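Local atomic coordinates of extracellular solute-binding protein (Conexibacter woesei, PDB entry 4P98), a protein that probably binds a small solute outside the cell membrane and delivers it to an ABC transporter, as a lipoprotein of the BMP family. Residues A38-A41 against A42-K46; Q253-L256 against E257-R260. One frame throughout, in Å; residues are numbered along the deposited sequence.

How the contacts relate
Contacts 1 and 2 are each a turn-to-turn contact inside a single helix, contact 1 in helix 34-45 and contact 2 in helix 249-261, with their centres about 14 Å apart. Contact 1 comes first along the chain. The second parallel sheet, strands 144-149 to 240-242, is completed between them, so the chain has returned from that half of the protein before contact 2 begins. The two helices pack together, with Leu45 CD1 3.7 Å from Leu256 CD1 and 3.8 Å from Gln253 N. Segments far apart in sequence are thereby joined beside the six-stranded sheet, in the two-sheet architecture of periplasmic-binding-protein folds.

Contact 1: A38-A41 against A42-K46; sequences AAEA and AERLK
Arg44 lies back along the helix over Glu40, one turn earlier. Arg44 CB sits 3.7 Å from both Glu40 O and Ala41 O. With CG beside the backbone N and anti to the carbonyl carbon (chi1 -65°), the chain is laid over the preceding turn, and Arg44 CG comes to 3.4 Å from Glu40 O. Arg44 CD still touches that oxygen and lies 4.1 Å from Glu40 OE1; a bend at chi3 then turns the chain. The guanidinium and carboxylate planes stand 75° apart, and Arg44 NH2 stays 4.7 Å from Glu40 OE1, so opposite charges are neighbours without forming a salt bridge. A long arginine suits this place: its methylenes cover the turn while its charge stays near Glu40 and reaches Asp247 in a long, weak ion pair.

Four i to i+4 backbone bonds join Ala42 through Leu45 to the carbonyls of Ala38 through Ala41; the Leu45 N to Ala41 O bond is the most bent, at 135°. Exposed Glu43 and Lys46 suit the solvent side, where Lys46 NZ meets the syn side of Glu43 OE2 at 2.6 Å in a salt bridge.

Small methyl groups suit the packed side. Ala38 and Ala41 rest on Tyr252 of helix 249-261, and the larger Leu45 is buried against the same helix. Helix 34-45 connects parallel strands 22-25 and 53-55 in a beta-alpha-beta unit.

Contact 2: Q253-L256 against E257-R260; sequences QSYL and EQIR
Ser254 and Gln258, one turn apart, meet through backbone and side chain. The backbone bonds are i to i+4 throughout: the amides of Glu257 to Arg260 donate to the carbonyls of Gln253 to Leu256. The bond from Gln258 N to Ser254 O is 2.8 Å long, and its N-H points to the oxygen at 160°.

Among the polar side chains, Ser254 holds OG anti to its own backbone N (chi1 180°), which carries the hydroxyl to the amide end of Gln258. Short serine keeps its hydroxyl near the backbone; the longer glutamine spans the turn to meet it. The Tyr255 ring and the Gln258 side chain run side by side in the same direction, with the amide group near the ring's edge and the two planes 78° apart. Tyr255 suits a buried place that also offers a polar partner: its OH hydrogen-bonds Ser103, and its side chain touches Asp119 and Trp121 of strand 118-123. Helix 249-261 thus lies against the six-stranded parallel sheet, in the alpha/beta arrangement of periplasmic-binding-protein folds.

Van der Waals contacts bring side chains against carbonyls and neighbouring side chains. Gln258 CG packs 3.2 Å from Ser254 O. Ile259 folds CG1 to 3.3 Å from Tyr255 O, and its branched side chain suits the contact with Leu78 of strand 78-82. Leu256 and Arg260 point the same way, with Arg260 NH1 3.9 Å from Leu256 CB. An extended arginine serves here: its methylenes lie over Leu256 O, its guanidinium end passes the leucine side chain, and NH1 hydrogen-bonds Asp48 O; Asp48 OD2 takes a bond from Gln253 NE2.

Contact 1: A38-A41 against A42-K46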
ATOM      1  N   ALA A  38      -0.231  -8.302   0.167  1.00 13.73           N
ATOM      2  CA  ALA A  38       0.143  -9.415   1.043  1.00 13.98           C
ATOM      3  C   ALA A  38       0.063 -10.750   0.328  1.00 15.40           C
ATOM      4  O   ALA A  38       0.947 -11.596   0.483  1.00 14.67           O
ATOM      5  CB  ALA A  38      -0.715  -9.431   2.288  1.00 13.81           C
ATOM      6  N   ALA A  39      -0.999 -10.947  -0.445  1.00 15.69           N
ATOM      7  CA  ALA A  39      -1.152 -12.178  -1.223  1.00 16.51           C
ATOM      8  C   ALA A  39      -0.006 -12.377  -2.225  1.00 15.52           C
ATOM      9  O   ALA A  39       0.485 -13.493  -2.393  1.00 16.20           O
ATOM     10  CB  ALA A  39      -2.496 -12.193  -1.945  1.00 17.18           C
ATOM     11  N   GLU A  40       0.430 -11.295  -2.867  1.00 14.53           N
ATOM     12  CA  GLU A  40       1.494 -11.381  -3.865  1.00 17.22           C
ATOM     13  C   GLU A  40       2.837 -11.691  -3.192  1.00 16.29           C
ATOM     14  O   GLU A  40       3.601 -12.524  -3.687  1.00 16.99           O
ATOM     15  CB  GLU A  40       1.599 -10.112  -4.697  1.00 20.20           C
ATOM     16  CG  GLU A  40       2.564 -10.276  -5.862  1.00 27.18           C
ATOM     17  CD  GLU A  40       2.875  -8.986  -6.575  1.00 36.05           C
ATOM     18  OE1 GLU A  40       4.039  -8.548  -6.490  1.00 53.75           O
ATOM     19  OE2 GLU A  40       1.966  -8.419  -7.223  1.00 43.69           O
ATOM     20  N   ALA A  41       3.101 -11.051  -2.058  1.00 14.27           N
ATOM     21  CA  ALA A  41       4.295 -11.363  -1.268  1.00 14.92           C
ATOM     22  C   ALA A  41       4.269 -12.826  -0.829  1.00 15.55           C
ATOM     23  O   ALA A  41       5.282 -13.532  -0.916  1.00 17.10           O
ATOM     24  CB  ALA A  41       4.409 -10.443  -0.066  1.00 15.16           C
ATOM     25  N   ALA A  42       3.103 -13.296  -0.397  1.00 15.12           N
ATOM     26  CA  ALA A  42       2.970 -14.676   0.039  1.00 17.00           C
ATOM     27  C   ALA A  42       3.197 -15.678  -1.106  1.00 17.96           C
ATOM     28  O   ALA A  42       3.815 -16.730  -0.899  1.00 19.12           O
ATOM     29  CB  ALA A  42       1.617 -14.899   0.701  1.00 18.64           C
ATOM     30  N   GLU A  43       2.699 -15.358  -2.298  1.00 18.49           N
ATOM     31  CA  GLU A  43       2.966 -16.175  -3.485  1.00 20.91           C
ATOM     32  C   GLU A  43       4.466 -16.251  -3.759  1.00 19.46           C
ATOM     33  O   GLU A  43       5.002 -17.329  -3.959  1.00 18.76           O
ATOM     34  CB  GLU A  43       2.245 -15.621  -4.723  1.00 24.85           C
ATOM     35  CG  GLU A  43       0.851 -16.174  -4.926  1.00 31.87           C
ATOM     36  CD  GLU A  43       0.856 -17.684  -5.116  1.00 36.61           C
ATOM     37  OE1 GLU A  43       1.341 -18.163  -6.165  1.00 44.88           O
ATOM     38  OE2 GLU A  43       0.383 -18.393  -4.211  1.00 40.88           O
ATOM     39  N   ARG A  44       5.135 -15.105  -3.753  1.00 17.84           N
ATOM     40  CA  ARG A  44       6.574 -15.071  -3.997  1.00 18.42           C
ATOM     41  C   ARG A  44       7.367 -15.801  -2.911  1.00 18.62           C
ATOM     42  O   ARG A  44       8.450 -16.313  -3.190  1.00 19.43           O
ATOM     43  CB  ARG A  44       7.071 -13.631  -4.156  1.00 19.56           C
ATOM     44  CG  ARG A  44       6.510 -12.933  -5.387  1.00 22.79           C
ATOM     45  CD  ARG A  44       6.729 -11.434  -5.323  1.00 27.74           C
ATOM     46  NE  ARG A  44       8.107 -11.063  -5.653  1.00 29.42           N
ATOM     47  CZ  ARG A  44       8.748  -9.986  -5.189  1.00 34.12           C
ATOM     48  NH1 ARG A  44      10.002  -9.761  -5.581  1.00 33.80           N
ATOM     49  NH2 ARG A  44       8.155  -9.134  -4.329  1.00 33.84           N
ATOM     50  N   LEU A  45       6.822 -15.861  -1.693  1.00 16.54           N
ATOM     51  CA  LEU A  45       7.478 -16.538  -0.567  1.00 16.53           C
ATOM     52  C   LEU A  45       7.542 -18.059  -0.734  1.00 16.85           C
ATOM     53  O   LEU A  45       8.370 -18.712  -0.108  1.00 18.14           O
ATOM     54  CB  LEU A  45       6.762 -16.202   0.738  1.00 16.40           C
ATOM     55  CG  LEU A  45       7.448 -16.530   2.058  1.00 17.17           C
ATOM     56  CD1 LEU A  45       8.633 -15.595   2.278  1.00 17.60           C
ATOM     57  CD2 LEU A  45       6.454 -16.400   3.207  1.00 16.47           C
ATOM     58  N   LYS A  46       6.686 -18.624  -1.578  1.00 18.43           N
ATOM     59  CA  LYS A  46       6.733 -20.072  -1.855  1.00 21.17           C
ATOM     60  C   LYS A  46       8.111 -20.528  -2.349  1.00 21.03           C
ATOM     61  O   LYS A  46       8.549 -21.638  -2.050  1.00 20.82           O
ATOM     62  CB  LYS A  46       5.642 -20.459  -2.846  1.00 23.80           C
ATOM     63  CG  LYS A  46       4.254 -20.196  -2.281  1.00 27.27           C
ATOM     64  CD  LYS A  46       3.127 -20.621  -3.204  1.00 30.62           C
ATOM     65  CE  LYS A  46       1.797 -20.360  -2.514  1.00 32.08           C
ATOM     66  NZ  LYS A  46       0.652 -20.821  -3.353  1.00 38.46           N
TER

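Contact 2: Q253-L256 against E257-R260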
ATOM      1  N   GLN A 253      10.274 -12.776   4.209  1.00 12.61           N
ATOM      2  CA  GLN A 253      11.521 -13.555   4.125  1.00 13.77           C
ATOM      3  C   GLN A 253      12.277 -13.523   5.446  1.00 12.96           C
ATOM      4  O   GLN A 253      12.774 -14.548   5.925  1.00 14.02           O
ATOM      5  CB  GLN A 253      12.388 -13.038   2.980  1.00 14.87           C
ATOM      6  CG  GLN A 253      11.818 -13.421   1.627  1.00 15.53           C
ATOM      7  CD  GLN A 253      12.521 -12.737   0.480  1.00 16.79           C
ATOM      8  OE1 GLN A 253      12.968 -11.595   0.599  1.00 15.32           O
ATOM      9  NE2 GLN A 253      12.602 -13.422  -0.650  1.00 18.33           N
ATOM     10  N   SER A 254      12.308 -12.352   6.058  1.00 13.05           N
ATOM     11  CA  SER A 254      12.953 -12.179   7.362  1.00 13.33           C
ATOM     12  C   SER A 254      12.260 -13.030   8.433  1.00 13.89           C
ATOM     13  O   SER A 254      12.929 -13.638   9.284  1.00 14.80           O
ATOM     14  CB  SER A 254      12.976 -10.704   7.766  1.00 13.21           C
ATOM     15  OG  SER A 254      13.600 -10.542   9.041  1.00 14.80           O
ATOM     16  N   TYR A 255      10.932 -13.086   8.395  1.00 11.97           N
ATOM     17  CA  TYR A 255      10.195 -13.984   9.293  1.00 12.28           C
ATOM     18  C   TYR A 255      10.634 -15.449   9.180  1.00 12.32           C
ATOM     19  O   TYR A 255      10.803 -16.137  10.190  1.00 13.40           O
ATOM     20  CB  TYR A 255       8.682 -13.910   9.022  1.00 12.33           C
ATOM     21  CG  TYR A 255       7.991 -12.597   9.339  1.00 11.59           C
ATOM     22  CD1 TYR A 255       8.542 -11.662  10.208  1.00 11.00           C
ATOM     23  CD2 TYR A 255       6.743 -12.311   8.784  1.00 11.37           C
ATOM     24  CE1 TYR A 255       7.887 -10.473  10.493  1.00 11.45           C
ATOM     25  CE2 TYR A 255       6.082 -11.130   9.073  1.00 11.27           C
ATOM     26  CZ  TYR A 255       6.636 -10.224   9.935  1.00 10.79           C
ATOM     27  OH  TYR A 255       5.954  -9.055  10.210  1.00 11.24           O
ATOM     28  N   LEU A 256      10.797 -15.938   7.958  1.00 12.03           N
ATOM     29  CA  LEU A 256      11.237 -17.328   7.761  1.00 14.67           C
ATOM     30  C   LEU A 256      12.652 -17.540   8.292  1.00 14.98           C
ATOM     31  O   LEU A 256      12.941 -18.544   8.954  1.00 15.66           O
ATOM     32  CB  LEU A 256      11.173 -17.710   6.287  1.00 15.92           C
ATOM     33  CG  LEU A 256       9.825 -17.677   5.575  1.00 17.75           C
ATOM     34  CD1 LEU A 256       9.923 -18.432   4.259  1.00 20.35           C
ATOM     35  CD2 LEU A 256       8.688 -18.229   6.417  1.00 19.21           C
ATOM     36  N   GLU A 257      13.536 -16.587   8.023  1.00 15.84           N
ATOM     37  CA  GLU A 257      14.907 -16.669   8.543  1.00 17.58           C
ATOM     38  C   GLU A 257      14.961 -16.654  10.068  1.00 16.71           C
ATOM     39  O   GLU A 257      15.730 -17.402  10.684  1.00 19.79           O
ATOM     40  CB  GLU A 257      15.770 -15.555   7.960  1.00 18.81           C
ATOM     41  CG  GLU A 257      16.226 -15.856   6.542  1.00 23.28           C
ATOM     42  CD  GLU A 257      17.202 -17.024   6.518  1.00 29.73           C
ATOM     43  OE1 GLU A 257      18.354 -16.856   6.988  1.00 36.13           O
ATOM     44  OE2 GLU A 257      16.809 -18.118   6.076  1.00 32.12           O
ATOM     45  N   GLN A 258      14.143 -15.809  10.672  1.00 15.41           N
ATOM     46  CA  GLN A 258      14.051 -15.736  12.120  1.00 15.80           C
ATOM     47  C   GLN A 258      13.598 -17.061  12.709  1.00 16.75           C
ATOM     48  O   GLN A 258      14.160 -17.531  13.695  1.00 17.72           O
ATOM     49  CB  GLN A 258      13.089 -14.635  12.541  1.00 14.12           C
ATOM     50  CG  GLN A 258      13.622 -13.239  12.353  1.00 14.32           C
ATOM     51  CD  GLN A 258      12.540 -12.192  12.546  1.00 14.57           C
ATOM     52  OE1 GLN A 258      11.841 -12.184  13.568  1.00 13.07           O
ATOM     53  NE2 GLN A 258      12.402 -11.299  11.574  1.00 12.46           N
ATOM     54  N   ILE A 259      12.573 -17.653  12.107  1.00 17.92           N
ATOM     55  CA  ILE A 259      12.049 -18.935  12.582  1.00 18.79           C
ATOM     56  C   ILE A 259      13.127 -20.013  12.442  1.00 19.47           C
ATOM     57  O   ILE A 259      13.353 -20.787  13.357  1.00 17.83           O
ATOM     58  CB  ILE A 259      10.760 -19.302  11.824  1.00 17.69           C
ATOM     59  CG1 ILE A 259       9.622 -18.406  12.318  1.00 17.81           C
ATOM     60  CG2 ILE A 259      10.398 -20.768  12.002  1.00 18.36           C
ATOM     61  CD1 ILE A 259       8.448 -18.356  11.372  1.00 18.39           C
ATOM     62  N   ARG A 260      13.821 -20.023  11.310  1.00 21.90           N
ATOM     63  CA  ARG A 260      14.859 -21.022  11.070  1.00 23.08           C
ATOM     64  C   ARG A 260      16.044 -20.890  12.035  1.00 21.13           C
ATOM     65  O   ARG A 260      16.625 -21.897  12.424  1.00 25.47           O
ATOM     66  CB  ARG A 260      15.295 -20.988   9.603  1.00 24.96           C
ATOM     67  CG  ARG A 260      14.276 -21.681   8.693  1.00 27.50           C
ATOM     68  CD  ARG A 260      14.375 -21.279   7.226  1.00 30.51           C
ATOM     69  NE  ARG A 260      13.417 -22.039   6.413  1.00 34.28           N
ATOM     70  CZ  ARG A 260      12.926 -21.669   5.228  1.00 32.85           C
ATOM     71  NH1 ARG A 260      13.281 -20.527   4.660  1.00 37.25           N
ATOM     72  NH2 ARG A 260      12.058 -22.460   4.601  1.00 35.90           N
TER